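Local atomic coordinates of phosphoribosyl-aminoimidazole carboxylase (Aspergillus clavatus, PDB entry 3K5I), a protein that probably catalyses the ATP-dependent carboxylation of 5-aminoimidazole ribonucleotide to N5-carboxyaminoimidazole ribonucleotide, a step of purine biosynthesis. Residues G28-G33 against D88-E93; Q49-D54 against S64-H69; T226-Q231 against P242-S247; L210-V215 against K253-A258. One frame throughout, in Å; residues are numbered along the deposited sequence. Where two conformers were deposited one is given.

The four contacts form two nested pairs, one in the preATP-grasp domain and one in the ATP-grasp domain. Strand 26-30 opens the first, and interaction 1 closes it when strand 89-92 lines up beside it. Within that span interaction 2 closes a shorter loop, binding strand 49-54, the other neighbour of strand 26-30, to the loop that follows it; Gly32 N and Asp54 OD2 join the two contacts. Much later, in the ATP-grasp domain, interaction 4 ties strand 206-216 to helix 248-263. Between its segments lies interaction 3, which fastens strand 221-232 to the loop leading into that helix. Thr226 of interaction 3 meets Gln255 of interaction 4. The two pairs follow in series and do not touch.

Interaction 1: G28-G33 against D88-E93; sequences GVLGGG and DVVTAE. With AIR (5-aminoimidazole ribonucleotide), chain I.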
loop_
_atom_site.group_PDB
_atom_site.type_symbol
_atom_site.label_atom_id
_atom_site.label_comp_id
_atom_site.label_asym_id
_atom_site.label_seq_id
_atom_site.Cartn_x
_atom_site.Cartn_y
_atom_site.Cartn_z
ATOM N N GLY A 28 8.009 18.697 3.724
ATOM C CA GLY A 28 8.167 19.323 2.393
ATOM C C GLY A 28 9.011 18.334 1.643
ATOM O O GLY A 28 10.099 17.959 2.145
ATOM N N VAL A 29 8.510 17.904 0.489
ATOM C CA VAL A 29 9.328 16.965 -0.295
ATOM C C VAL A 29 9.736 17.630 -1.598
ATOM O O VAL A 29 8.897 18.038 -2.403
ATOM C CB VAL A 29 8.697 15.545 -0.582
ATOM C CG1 VAL A 29 7.526 15.647 -1.531
ATOM C CG2 VAL A 29 9.700 14.610 -1.359
ATOM N N LEU A 30 11.040 17.745 -1.814
ATOM C CA LEU A 30 11.489 18.362 -3.040
ATOM C C LEU A 30 11.470 17.323 -4.199
ATOM O O LEU A 30 12.324 16.450 -4.241
ATOM C CB LEU A 30 12.953 18.680 -2.807
ATOM C CG LEU A 30 13.365 20.094 -2.413
ATOM C CD1 LEU A 30 12.328 21.300 -2.271
ATOM C CD2 LEU A 30 14.364 19.731 -1.331
ATOM N N GLY A 31 10.541 17.404 -5.111
ATOM C CA GLY A 31 10.444 16.445 -6.217
ATOM C C GLY A 31 9.117 15.691 -6.015
ATOM O O GLY A 31 8.793 15.440 -4.855
ATOM N N GLY A 32 8.342 15.337 -7.047
ATOM C CA GLY A 32 7.064 14.635 -6.775
ATOM C C GLY A 32 6.722 13.598 -7.861
ATOM O O GLY A 32 5.612 13.565 -8.406
ATOM N N GLY A 33 7.733 12.761 -8.092
ATOM C CA GLY A 33 7.758 11.697 -9.042
ATOM C C GLY A 33 7.418 10.455 -8.271
ATOM O O GLY A 33 6.772 10.539 -7.241
ATOM N N ASP A 88 7.530 21.802 8.329
ATOM C CA ASP A 88 8.489 21.619 9.391
ATOM C C ASP A 88 9.754 20.897 9.048
ATOM O O ASP A 88 10.661 21.020 9.852
ATOM C CB ASP A 88 7.872 21.095 10.672
ATOM C CG ASP A 88 6.652 21.890 11.009
ATOM O OD1 ASP A 88 6.725 23.083 11.434
ATOM O OD2 ASP A 88 5.642 21.252 10.660
ATOM N N VAL A 89 9.838 20.147 7.949
ATOM C CA VAL A 89 11.100 19.463 7.627
ATOM C C VAL A 89 11.023 19.347 6.134
ATOM O O VAL A 89 9.993 19.086 5.527
ATOM C CB VAL A 89 11.397 18.120 8.331
ATOM C CG1 VAL A 89 10.229 17.175 8.120
ATOM C CG2 VAL A 89 12.721 17.513 7.846
ATOM N N VAL A 90 12.159 19.649 5.549
ATOM C CA VAL A 90 12.209 19.592 4.093
ATOM C C VAL A 90 13.054 18.398 3.668
ATOM O O VAL A 90 14.177 18.237 4.104
ATOM C CB VAL A 90 12.745 20.906 3.500
ATOM C CG1 VAL A 90 13.120 20.684 2.022
ATOM C CG2 VAL A 90 11.673 22.003 3.694
ATOM N N THR A 91 12.536 17.523 2.828
ATOM C CA THR A 91 13.373 16.382 2.446
ATOM C C THR A 91 13.402 16.312 0.923
ATOM O O THR A 91 12.826 17.163 0.232
ATOM C CB THR A 91 12.969 15.039 3.147
ATOM O OG1 THR A 91 14.003 14.066 2.888
ATOM C CG2 THR A 91 11.556 14.504 2.727
ATOM N N ALA A 92 14.084 15.330 0.352
ATOM C CA ALA A 92 14.099 15.218 -1.103
ATOM C C ALA A 92 13.932 13.819 -1.652
ATOM O O ALA A 92 14.446 12.862 -1.105
ATOM C CB ALA A 92 15.326 15.878 -1.736
ATOM N N GLU A 93 13.194 13.719 -2.747
ATOM C CA GLU A 93 12.947 12.457 -3.490
ATOM C C GLU A 93 13.799 12.404 -4.750
ATOM O O GLU A 93 13.716 11.519 -5.573
ATOM C CB GLU A 93 11.469 12.078 -3.749
ATOM C CG GLU A 93 10.642 13.070 -4.581
ATOM C CD GLU A 93 10.720 12.681 -6.061
ATOM O OE1 GLU A 93 11.535 13.225 -6.833
ATOM O OE2 GLU A 93 9.911 11.812 -6.416
HETATM N N1 AIR I . 14.133 9.602 -9.064
HETATM C C2 AIR I . 14.914 10.493 -8.388
HETATM N N3 AIR I . 16.225 10.349 -8.566
HETATM C C4 AIR I . 16.293 9.243 -9.393
HETATM C C5 AIR I . 15.025 8.770 -9.721
HETATM N N6 AIR I . 14.628 7.728 -10.517
HETATM C "C1'" AIR I . 12.668 9.454 -9.228
HETATM C "C2'" AIR I . 11.844 10.487 -8.425
HETATM C "C3'" AIR I . 12.086 11.643 -9.412
HETATM C "C4'" AIR I . 11.690 10.930 -10.708
HETATM O "O4'" AIR I . 12.470 9.723 -10.604
HETATM O "O2'" AIR I . 10.472 10.203 -8.087
HETATM O "O3'" AIR I . 11.343 12.772 -9.005
HETATM C "C5'" AIR I . 11.034 11.285 -12.028
HETATM O "O5'" AIR I . 11.751 10.777 -13.189
HETATM P P AIR I . 11.198 11.164 -14.657
HETATM O O6 AIR I . 10.808 9.827 -15.491
HETATM O O7 AIR I . 12.339 11.923 -15.242
HETATM O O8 AIR I . 9.957 12.004 -14.455
#
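Glu93 reaches across to Gly33 at the point where two parallel strands give way to the nucleotide site. Its OE2 accepts the backbone N-H of Gly33, with Gly33 N to Glu93 OE2 at 2.9 Å and the donor standing above the carboxylate plane. The same oxygen receives the ribose hydroxyl O2' of 5-aminoimidazole ribonucleotide in a very short bond, 2.4 Å from AIR O2' to Glu93 OE2, and Gly36 N adds a further donor. The side chain gets there by folding back: CG sits between the backbone N and carbonyl carbon (chi1 61°) and a bend at chi2 turns the carboxylate toward the glycines. On the way its CG passes Val29 CG2 at 3.7 Å.

Behind this acid lies the strand ladder. Gly28 N donates to Val89 O at 2.7 Å and Thr91 N to Gly28 O at 2.6 Å; Leu30 N to Thr91 O continues the series, and Glu93 N to Leu30 O, at 3.2 Å, anchors the residue that carries the carboxylate. Leu30, Val90 and Ala92 share one face of the sheet, where Leu30 CD2 lies 3.7 Å from Val90 CG1 under Leu102 of helix 99-105. Val29 and Thr91 are on the other face, Thr91 OG1 bonded to Glu112 O and His311 NE2.

The strand, glycine-rich turn and helix 34-46 resemble a Rossmann-type arrangement, with Gly33 at the helix N-cap. Backbone N-H groups and a sugar hydroxyl thus converge on one carboxylate oxygen, which probably makes the hold on the ribose depend on the shape of the glycine turn.

Interaction 2: Q49-D54 against S64-H69; sequences QVNVLD and SAHDGH
Gln49 lays its side chain over one face of the His66 ring, CG being 4.0 Å from the ring centroid in a CH-pi contact. With CG anti to the backbone N (chi1 -161°) and the chain extended beyond it, the amide comes to rest stacked on the imidazole, the two planes 25° apart. Gln49 NE2 is steadied by a bond to Asn51 OD1.

Val50 contributes its backbone. Its carbonyl accepts from the His66 ring, with His66 NE2 to Val50 O at 2.8 Å; the acceptor lies in the ring plane, but the donor stands well above the carbonyl plane. Its N-H goes to a water that also meets Ser64 OG. Next, Asn51 brings CB to 3.2 Å from Gly68 O, while OD1 lies 3.3 Å from His66 CE1.

At Val52 a second histidine takes over: Val52 N donates to His69 ND1 at 2.7 Å, nearly in the ring plane. His69 NE2 in turn donates to Ser64 O at 2.9 Å, and His66 ND1 accepts from Gly68 N, so each ring appears to carry its proton on NE2 and is held at two corners.

Ala65 forms backbone hydrogen bonds with the second subunit. The arrangement belongs to the flank of the parallel, Rossmann-like sheet of the N-terminal domain, where two imidazoles pin a connecting loop to strand 49-54 just before that loop becomes strand 70-71, the outermost of this sheet within the chain.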
loop_
_atom_site.group_PDB
_atom_site.type_symbol
_atom_site.label_atom_id
_atom_site.label_comp_id
_atom_site.label_asym_id
_atom_site.label_seq_id
_atom_site.Cartn_x
_atom_site.Cartn_y
_atom_site.Cartn_z
ATOM N N GLN A 49 0.939 15.358 6.737
ATOM C CA GLN A 49 0.794 16.247 5.604
ATOM C C GLN A 49 2.102 16.364 4.917
ATOM O O GLN A 49 3.121 16.733 5.521
ATOM C CB GLN A 49 0.427 17.693 5.978
ATOM C CG GLN A 49 -0.145 18.360 4.725
ATOM C CD GLN A 49 -0.637 19.764 4.953
ATOM O OE1 GLN A 49 -1.678 19.931 5.565
ATOM N NE2 GLN A 49 0.070 20.770 4.442
ATOM N N VAL A 50 1.977 16.051 3.634
ATOM C CA VAL A 50 3.074 16.152 2.725
ATOM C C VAL A 50 2.894 17.270 1.675
ATOM O O VAL A 50 2.027 17.141 0.775
ATOM C CB VAL A 50 3.603 14.785 2.244
ATOM C CG1 VAL A 50 4.801 15.003 1.270
ATOM C CG2 VAL A 50 4.108 13.976 3.468
ATOM N N ASN A 51 3.662 18.379 1.794
ATOM C CA ASN A 51 3.530 19.414 0.730
ATOM C C ASN A 51 4.582 19.109 -0.320
ATOM O O ASN A 51 5.751 18.999 -0.019
ATOM C CB ASN A 51 3.828 20.833 1.151
ATOM C CG ASN A 51 2.980 21.208 2.307
ATOM O OD1 ASN A 51 1.885 20.683 2.394
ATOM N ND2 ASN A 51 3.521 21.953 3.247
ATOM N N VAL A 52 4.213 18.967 -1.575
ATOM C CA VAL A 52 5.204 18.604 -2.595
ATOM C C VAL A 52 5.707 19.670 -3.548
ATOM O O VAL A 52 4.944 20.483 -4.005
ATOM C CB VAL A 52 4.385 17.629 -3.544
ATOM C CG1 VAL A 52 5.202 16.860 -4.540
ATOM C CG2 VAL A 52 3.608 16.654 -2.713
ATOM N N LEU A 53 7.001 19.682 -3.833
ATOM C CA LEU A 53 7.460 20.669 -4.796
ATOM C C LEU A 53 7.735 19.973 -6.161
ATOM O O LEU A 53 8.608 19.103 -6.289
ATOM C CB LEU A 53 8.706 21.415 -4.287
ATOM C CG LEU A 53 9.278 22.498 -5.228
ATOM C CD1 LEU A 53 8.292 23.501 -5.834
ATOM C CD2 LEU A 53 10.519 23.207 -4.668
ATOM N N ASP A 54 6.970 20.326 -7.179
ATOM C CA ASP A 54 7.193 19.756 -8.505
ATOM C C ASP A 54 6.124 20.274 -9.477
ATOM O O ASP A 54 5.356 21.165 -9.125
ATOM C CB ASP A 54 7.199 18.225 -8.429
ATOM C CG ASP A 54 7.842 17.590 -9.665
ATOM O OD1 ASP A 54 7.845 18.206 -10.764
ATOM O OD2 ASP A 54 8.361 16.486 -9.459
ATOM N N SER A 64 -2.681 13.378 -2.845
ATOM C CA SER A 64 -2.603 14.191 -1.655
ATOM C C SER A 64 -3.406 15.451 -2.019
ATOM O O SER A 64 -2.865 16.463 -2.473
ATOM C CB SER A 64 -1.119 14.558 -1.528
ATOM O OG SER A 64 -0.886 15.563 -0.550
ATOM N N ALA A 65 -4.719 15.394 -1.830
ATOM C CA ALA A 65 -5.600 16.502 -2.185
ATOM C C ALA A 65 -5.704 17.542 -1.095
ATOM O O ALA A 65 -6.662 17.458 -0.327
ATOM C CB ALA A 65 -7.016 15.941 -2.417
ATOM N N HIS A 66 -4.780 18.499 -1.022
ATOM C CA HIS A 66 -4.874 19.562 0.002
ATOM C C HIS A 66 -4.278 20.821 -0.601
ATOM O O HIS A 66 -3.798 20.779 -1.751
ATOM C CB HIS A 66 -4.168 19.128 1.300
ATOM C CG HIS A 66 -2.714 18.788 1.151
ATOM N ND1 HIS A 66 -1.782 19.755 0.875
ATOM C CD2 HIS A 66 -2.017 17.633 1.295
ATOM C CE1 HIS A 66 -0.581 19.208 0.811
ATOM N NE2 HIS A 66 -0.693 17.923 1.058
ATOM N N ASP A 67 -4.247 21.946 0.098
ATOM C CA ASP A 67 -3.651 23.108 -0.581
ATOM C C ASP A 67 -2.186 23.483 -0.381
ATOM O O ASP A 67 -1.774 24.562 -0.833
ATOM C CB ASP A 67 -4.533 24.352 -0.458
ATOM C CG ASP A 67 -4.688 24.819 0.973
ATOM O OD1 ASP A 67 -4.115 25.866 1.341
ATOM O OD2 ASP A 67 -5.416 24.141 1.725
ATOM N N GLY A 68 -1.381 22.637 0.261
ATOM C CA GLY A 68 0.006 23.049 0.493
ATOM C C GLY A 68 1.117 22.847 -0.532
ATOM O O GLY A 68 2.286 23.231 -0.333
ATOM N N HIS A 69 0.784 22.184 -1.628
ATOM C CA HIS A 69 1.847 21.941 -2.566
ATOM C C HIS A 69 2.321 23.280 -3.145
ATOM O O HIS A 69 1.656 24.317 -3.114
ATOM C CB HIS A 69 1.291 20.964 -3.655
ATOM C CG HIS A 69 0.829 19.633 -3.121
ATOM N ND1 HIS A 69 1.629 18.834 -2.330
ATOM C CD2 HIS A 69 -0.336 18.948 -3.292
ATOM C CE1 HIS A 69 0.962 17.737 -2.017
ATOM N NE2 HIS A 69 -0.233 17.775 -2.591
HETATM O O HOH W 1 -0.617 14.842 2.372
#

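Interaction 3: T226-Q231 against P242-S247; sequences TVETVQ and PARNVS. With NA (sodium ion), chain E; ADP (adenosine-5'-diphosphate), chain G.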
loop_
_atom_site.group_PDB
_atom_site.type_symbol
_atom_site.label_atom_id
_atom_site.label_comp_id
_atom_site.label_asym_id
_atom_site.label_seq_id
_atom_site.Cartn_x
_atom_site.Cartn_y
_atom_site.Cartn_z
ATOM N N THR A 226 21.027 -7.038 1.999
ATOM C CA THR A 226 21.706 -6.767 0.738
ATOM C C THR A 226 20.847 -7.496 -0.311
ATOM O O THR A 226 20.352 -8.640 -0.105
ATOM C CB THR A 226 23.072 -7.476 0.745
ATOM O OG1 THR A 226 23.857 -7.060 1.870
ATOM C CG2 THR A 226 23.815 -7.327 -0.580
ATOM N N VAL A 227 20.587 -6.782 -1.396
ATOM C CA VAL A 227 19.825 -7.265 -2.554
ATOM C C VAL A 227 20.743 -7.275 -3.797
ATOM O O VAL A 227 21.844 -6.667 -3.845
ATOM C CB VAL A 227 18.530 -6.501 -2.867
ATOM C CG1 VAL A 227 17.564 -6.547 -1.672
ATOM C CG2 VAL A 227 18.890 -5.156 -3.228
ATOM N N GLU A 228 20.336 -8.071 -4.780
ATOM C CA GLU A 228 21.087 -8.283 -6.013
ATOM C C GLU A 228 20.312 -7.534 -7.057
ATOM O O GLU A 228 19.108 -7.767 -7.188
ATOM C CB GLU A 228 20.766 -9.741 -6.368
ATOM C CG GLU A 228 21.099 -10.046 -7.810
ATOM C CD GLU A 228 20.991 -11.531 -8.053
ATOM O OE1 GLU A 228 20.546 -12.294 -7.175
ATOM O OE2 GLU A 228 21.341 -11.948 -9.155
ATOM N N THR A 229 20.974 -6.679 -7.822
ATOM C CA THR A 229 20.210 -5.952 -8.804
ATOM C C THR A 229 20.698 -6.257 -10.199
ATOM O O THR A 229 21.844 -6.640 -10.387
ATOM C CB THR A 229 20.407 -4.426 -8.586
ATOM O OG1 THR A 229 21.795 -4.048 -8.509
ATOM C CG2 THR A 229 19.880 -4.111 -7.238
ATOM N N VAL A 230 19.846 -6.057 -11.193
ATOM C CA VAL A 230 20.270 -6.302 -12.571
ATOM C C VAL A 230 19.940 -5.082 -13.400
ATOM O O VAL A 230 18.788 -4.620 -13.475
ATOM C CB VAL A 230 19.703 -7.585 -13.222
ATOM C CG1 VAL A 230 20.362 -7.763 -14.588
ATOM C CG2 VAL A 230 19.905 -8.839 -12.319
ATOM N N GLN A 231 20.985 -4.556 -14.036
ATOM C CA GLN A 231 20.833 -3.344 -14.821
ATOM C C GLN A 231 21.061 -3.645 -16.279
ATOM O O GLN A 231 21.856 -4.507 -16.614
ATOM C CB GLN A 231 21.889 -2.292 -14.430
ATOM C CG GLN A 231 21.505 -1.331 -13.300
ATOM C CD GLN A 231 21.213 -2.131 -12.046
ATOM O OE1 GLN A 231 20.117 -2.032 -11.472
ATOM N NE2 GLN A 231 22.188 -2.986 -11.633
ATOM N N PRO A 242 16.222 -11.360 -0.638
ATOM C CA PRO A 242 17.591 -10.857 -0.545
ATOM C C PRO A 242 18.373 -11.393 -1.742
ATOM O O PRO A 242 17.801 -12.214 -2.468
ATOM C CB PRO A 242 18.075 -11.514 0.751
ATOM C CG PRO A 242 17.348 -12.857 0.708
ATOM C CD PRO A 242 16.085 -12.700 -0.048
ATOM N N ALA A 243 19.632 -10.957 -1.908
ATOM C CA ALA A 243 20.548 -11.312 -3.003
ATOM C C ALA A 243 20.798 -12.832 -3.015
ATOM O O ALA A 243 21.043 -13.452 -1.970
ATOM C CB ALA A 243 21.881 -10.717 -2.723
ATOM N N ARG A 244 20.750 -13.422 -4.204
ATOM C CA ARG A 244 20.940 -14.865 -4.412
ATOM C C ARG A 244 22.428 -15.282 -4.566
ATOM O O ARG A 244 23.227 -14.590 -5.234
ATOM C CB ARG A 244 20.198 -15.234 -5.733
ATOM C CG ARG A 244 18.659 -15.018 -5.771
ATOM C CD ARG A 244 17.955 -15.232 -7.136
ATOM N NE ARG A 244 18.622 -14.492 -8.221
ATOM C CZ ARG A 244 18.474 -14.666 -9.538
ATOM N NH1 ARG A 244 19.159 -13.941 -10.434
ATOM N NH2 ARG A 244 17.635 -15.560 -10.016
ATOM N N ASN A 245 22.813 -16.444 -4.048
ATOM C CA ASN A 245 24.198 -16.906 -4.267
ATOM C C ASN A 245 25.300 -16.000 -3.791
ATOM O O ASN A 245 26.293 -15.752 -4.501
ATOM C CB ASN A 245 24.446 -17.023 -5.781
ATOM C CG ASN A 245 23.956 -18.333 -6.378
ATOM O OD1 ASN A 245 23.612 -18.378 -7.559
ATOM N ND2 ASN A 245 23.940 -19.400 -5.580
ATOM N N VAL A 246 25.123 -15.517 -2.576
ATOM C CA VAL A 246 26.083 -14.601 -2.037
ATOM C C VAL A 246 26.250 -15.159 -0.625
ATOM O O VAL A 246 25.272 -15.419 0.071
ATOM C CB VAL A 246 25.403 -13.200 -2.004
ATOM C CG1 VAL A 246 26.267 -12.220 -1.285
ATOM C CG2 VAL A 246 25.242 -12.654 -3.416
ATOM N N SER A 247 27.498 -15.361 -0.219
ATOM C CA SER A 247 27.811 -15.900 1.100
ATOM C C SER A 247 27.512 -14.870 2.178
ATOM O O SER A 247 27.537 -13.669 1.928
ATOM C CB SER A 247 29.333 -16.077 1.160
ATOM O OG SER A 247 29.897 -14.962 0.520
HETATM NA NA NA E . 24.131 -5.506 -16.509
HETATM P PB ADP G . 22.844 6.314 -12.635
HETATM O O1B ADP G . 22.150 6.931 -13.788
HETATM O O2B ADP G . 22.843 7.539 -11.746
HETATM O O3B ADP G . 22.452 5.220 -11.590
HETATM P PA ADP G . 25.316 4.632 -12.438
HETATM O O1A ADP G . 24.831 3.952 -11.235
HETATM O O2A ADP G . 26.752 5.043 -12.226
HETATM O O3A ADP G . 24.349 5.825 -12.912
HETATM O "O5'" ADP G . 25.298 3.441 -13.517
HETATM C "C5'" ADP G . 24.162 2.584 -13.685
HETATM C "C4'" ADP G . 24.631 1.178 -13.967
HETATM O "O4'" ADP G . 25.488 1.178 -15.137
HETATM C "C3'" ADP G . 25.531 0.488 -12.957
HETATM O "O3'" ADP G . 24.634 -0.269 -12.128
HETATM C "C2'" ADP G . 26.328 -0.552 -13.755
HETATM O "O2'" ADP G . 25.451 -1.527 -14.393
HETATM C "C1'" ADP G . 26.590 0.353 -14.941
HETATM N N9 ADP G . 27.883 0.975 -14.704
HETATM C C8 ADP G . 28.063 2.172 -14.067
HETATM N N7 ADP G . 29.377 2.414 -13.853
HETATM C C5 ADP G . 29.989 1.337 -14.462
HETATM C C6 ADP G . 31.386 1.088 -14.683
HETATM N N6 ADP G . 32.423 1.619 -14.359
HETATM N N1 ADP G . 31.675 -0.082 -15.323
HETATM C C2 ADP G . 30.721 -0.946 -15.835
HETATM N N3 ADP G . 29.452 -0.655 -15.728
HETATM C C4 ADP G . 29.107 0.445 -15.037
HETATM O O HOH W 2 23.722 -5.519 -13.971
HETATM O O HOH W 3 23.466 -5.135 -19.348
HETATM O O HOH W 4 22.595 -7.384 -17.276
HETATM O O HOH W 5 25.899 -7.155 -16.963
HETATM O O HOH W 6 25.407 -2.881 -16.127
#
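A salt bridge between a buried glutamate and a partly exposed arginine, backed by a single backbone bond, ties strand 221-232 to the loop leaving its hairpin partner, strand 235-241, on the way to helix 248-263. Glu228 and Arg244 carry it. The guanidinium grips the carboxylate side-on, Arg244 NE to Glu228 OE1 at 3.1 Å and Arg244 NH1 to Glu228 OE2 at 3.2 Å. Both bonds are nearly straight and both acceptors lie in the guanidinium plane, yet the two flat groups are turned 40° apart, so the donors come from above the carboxylate.

OE1 has a second donor, Arg244 N, also at 3.2 Å from Glu228 OE1; NE and the backbone N approach it from opposite faces. One oxygen therefore holds the arginine at its backbone N and at NE. Glu228 CG points opposite the backbone N (chi1 163°), and the extended chain carries the carboxylate out to the arginine, its CB passing Ala243 CB at 3.9 Å. Further back, Ala243 N donates to Thr226 O at 3.0 Å, prolonging the pairing of the hairpin beyond the cis peptide bond that precedes Pro242. Arg244 NH2 forms another salt bridge with Glu388, and Tyr240 adds a cation-pi contact.

At the far end of the segment, Gln231 O binds the sodium ion at 2.5 Å, five waters completing its shell, and Gln231 CG lies beside the ribose of ADP. The strand is thus part of the ATP-grasp fold, lining the nucleotide pocket at Gln231 and braced by the ion pair three residues earlier.

Interaction 4: L210-V215 against K253-A258; sequences LAVIVV and KAQELA
The carboxamide of Gln255 receives both methyls of Val212 on the same face, toward its nitrogen end: Gln255 NE2 is 3.2 Å from Val212 CG2 and 3.3 Å from Val212 CG1. The two side chains cross at about a right angle. At its edge, close to the amide plane, NE2 meets Thr226 OG1; it is also hydrogen-bonded to Tyr224 O, while OE1 pairs with Ser223 OG. A bend in the glutamine at chi2 (-94°) swings the amide off the helix flank and down onto the valine.

Beside this, the helix presents small residues. Ala258 CB fits against Val212 CB at 3.7 Å and also touches Val214, with Ala258 CB to Val214 CG2 at 4.1 Å. Val212 CG2 approaches the carbonyl of Ala254 one turn earlier. Val212 and Val214 alternate with residues pointing to the other side of the sheet, so helix 248-263 rests on one face of strand 206-216. The axes of the two short segments pass 8.6 Å apart at an angle of 52°. Met275 of neighbouring strand 269-278 also packs against Val212, and Ile283 of strand 283-289 meets Ala254.

Chemically, the two segments meet by van der Waals contact, methyls against an amide face and an alanine, without a polar bond between them. The glutamine's polar ends are satisfied by neighbouring strand 221-232, which lets its amide face serve as a flat lid over Val212 while its edges tie the helix to the sheet.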
loop_
_atom_site.group_PDB
_atom_site.type_symbol
_atom_site.label_atom_id
_atom_site.label_comp_id
_atom_site.label_asym_id
_atom_site.label_seq_id
_atom_site.Cartn_x
_atom_site.Cartn_y
_atom_site.Cartn_z
ATOM N N LEU A 210 25.236 -5.142 -6.386
ATOM C CA LEU A 210 24.477 -5.155 -5.150
ATOM C C LEU A 210 24.092 -3.780 -4.647
ATOM O O LEU A 210 24.670 -2.744 -4.967
ATOM C CB LEU A 210 25.321 -5.850 -4.084
ATOM C CG LEU A 210 25.953 -7.152 -4.595
ATOM C CD1 LEU A 210 27.283 -7.329 -3.912
ATOM C CD2 LEU A 210 25.070 -8.342 -4.219
ATOM N N ALA A 211 23.081 -3.807 -3.808
ATOM C CA ALA A 211 22.638 -2.579 -3.197
ATOM C C ALA A 211 22.190 -2.795 -1.742
ATOM O O ALA A 211 21.624 -3.830 -1.422
ATOM C CB ALA A 211 21.477 -2.016 -4.089
ATOM N N VAL A 212 22.423 -1.846 -0.825
ATOM C CA VAL A 212 21.935 -1.947 0.573
ATOM C C VAL A 212 21.194 -0.633 0.830
ATOM O O VAL A 212 21.748 0.460 0.599
ATOM C CB VAL A 212 23.079 -2.101 1.696
ATOM C CG1 VAL A 212 22.500 -2.081 3.236
ATOM C CG2 VAL A 212 23.688 -3.524 1.501
ATOM N N ILE A 213 19.964 -0.713 1.333
ATOM C CA ILE A 213 19.223 0.495 1.722
ATOM C C ILE A 213 19.588 0.771 3.236
ATOM O O ILE A 213 19.225 -0.060 4.070
ATOM C CB ILE A 213 17.657 0.332 1.745
ATOM C CG1 ILE A 213 16.990 0.393 0.359
ATOM C CG2 ILE A 213 17.049 1.458 2.555
ATOM C CD1 ILE A 213 17.777 1.209 -0.740
ATOM N N VAL A 214 20.285 1.875 3.561
ATOM C CA VAL A 214 20.677 2.294 4.912
ATOM C C VAL A 214 19.755 3.369 5.462
ATOM O O VAL A 214 19.279 4.232 4.729
ATOM C CB VAL A 214 22.133 2.829 5.106
ATOM C CG1 VAL A 214 22.397 3.214 6.626
ATOM C CG2 VAL A 214 23.128 1.730 4.824
ATOM N N VAL A 215 19.482 3.288 6.762
ATOM C CA VAL A 215 18.619 4.270 7.405
ATOM C C VAL A 215 19.330 4.992 8.538
ATOM O O VAL A 215 19.718 4.386 9.543
ATOM C CB VAL A 215 17.384 3.596 7.967
ATOM C CG1 VAL A 215 16.446 4.686 8.556
ATOM C CG2 VAL A 215 16.817 2.616 6.899
ATOM N N LYS A 253 30.371 -7.908 4.063
ATOM C CA LYS A 253 31.323 -6.906 3.637
ATOM C C LYS A 253 30.497 -5.814 2.966
ATOM O O LYS A 253 30.784 -4.635 3.089
ATOM C CB LYS A 253 32.406 -7.442 2.698
ATOM C CG LYS A 253 33.603 -6.477 2.637
ATOM C CD LYS A 253 33.846 -5.833 1.257
ATOM C CE LYS A 253 34.998 -4.797 1.218
ATOM N NZ LYS A 253 35.756 -4.526 -0.076
ATOM N N ALA A 254 29.467 -6.223 2.241
ATOM C CA ALA A 254 28.563 -5.323 1.548
ATOM C C ALA A 254 27.927 -4.338 2.552
ATOM O O ALA A 254 27.939 -3.109 2.399
ATOM C CB ALA A 254 27.478 -6.217 0.976
ATOM N N GLN A 255 27.338 -4.884 3.607
ATOM C CA GLN A 255 26.702 -4.070 4.628
ATOM C C GLN A 255 27.572 -3.006 5.325
ATOM O O GLN A 255 27.141 -1.865 5.562
ATOM C CB GLN A 255 26.045 -5.032 5.611
ATOM C CG GLN A 255 24.959 -5.889 4.957
ATOM C CD GLN A 255 23.595 -5.237 5.126
ATOM O OE1 GLN A 255 23.305 -4.619 6.143
ATOM N NE2 GLN A 255 22.795 -5.270 4.086
ATOM N N GLU A 256 28.802 -3.413 5.666
ATOM C CA GLU A 256 29.836 -2.595 6.303
ATOM C C GLU A 256 30.210 -1.499 5.340
ATOM O O GLU A 256 30.244 -0.291 5.607
ATOM C CB GLU A 256 31.105 -3.437 6.444
ATOM C CG GLU A 256 30.866 -4.416 7.580
ATOM C CD GLU A 256 31.894 -5.521 7.788
ATOM O OE1 GLU A 256 31.683 -6.234 8.791
ATOM O OE2 GLU A 256 32.871 -5.682 7.015
ATOM N N LEU A 257 30.441 -1.964 4.137
ATOM C CA LEU A 257 30.795 -1.018 3.098
ATOM C C LEU A 257 29.754 0.091 2.998
ATOM O O LEU A 257 30.083 1.274 3.015
ATOM C CB LEU A 257 30.866 -1.795 1.791
ATOM C CG LEU A 257 31.152 -0.767 0.705
ATOM C CD1 LEU A 257 32.212 0.283 1.106
ATOM C CD2 LEU A 257 31.500 -1.498 -0.608
ATOM N N ALA A 258 28.490 -0.321 2.931
ATOM C CA ALA A 258 27.375 0.605 2.807
ATOM C C ALA A 258 27.213 1.561 3.960
ATOM O O ALA A 258 26.855 2.726 3.749
ATOM C CB ALA A 258 26.077 -0.125 2.624
#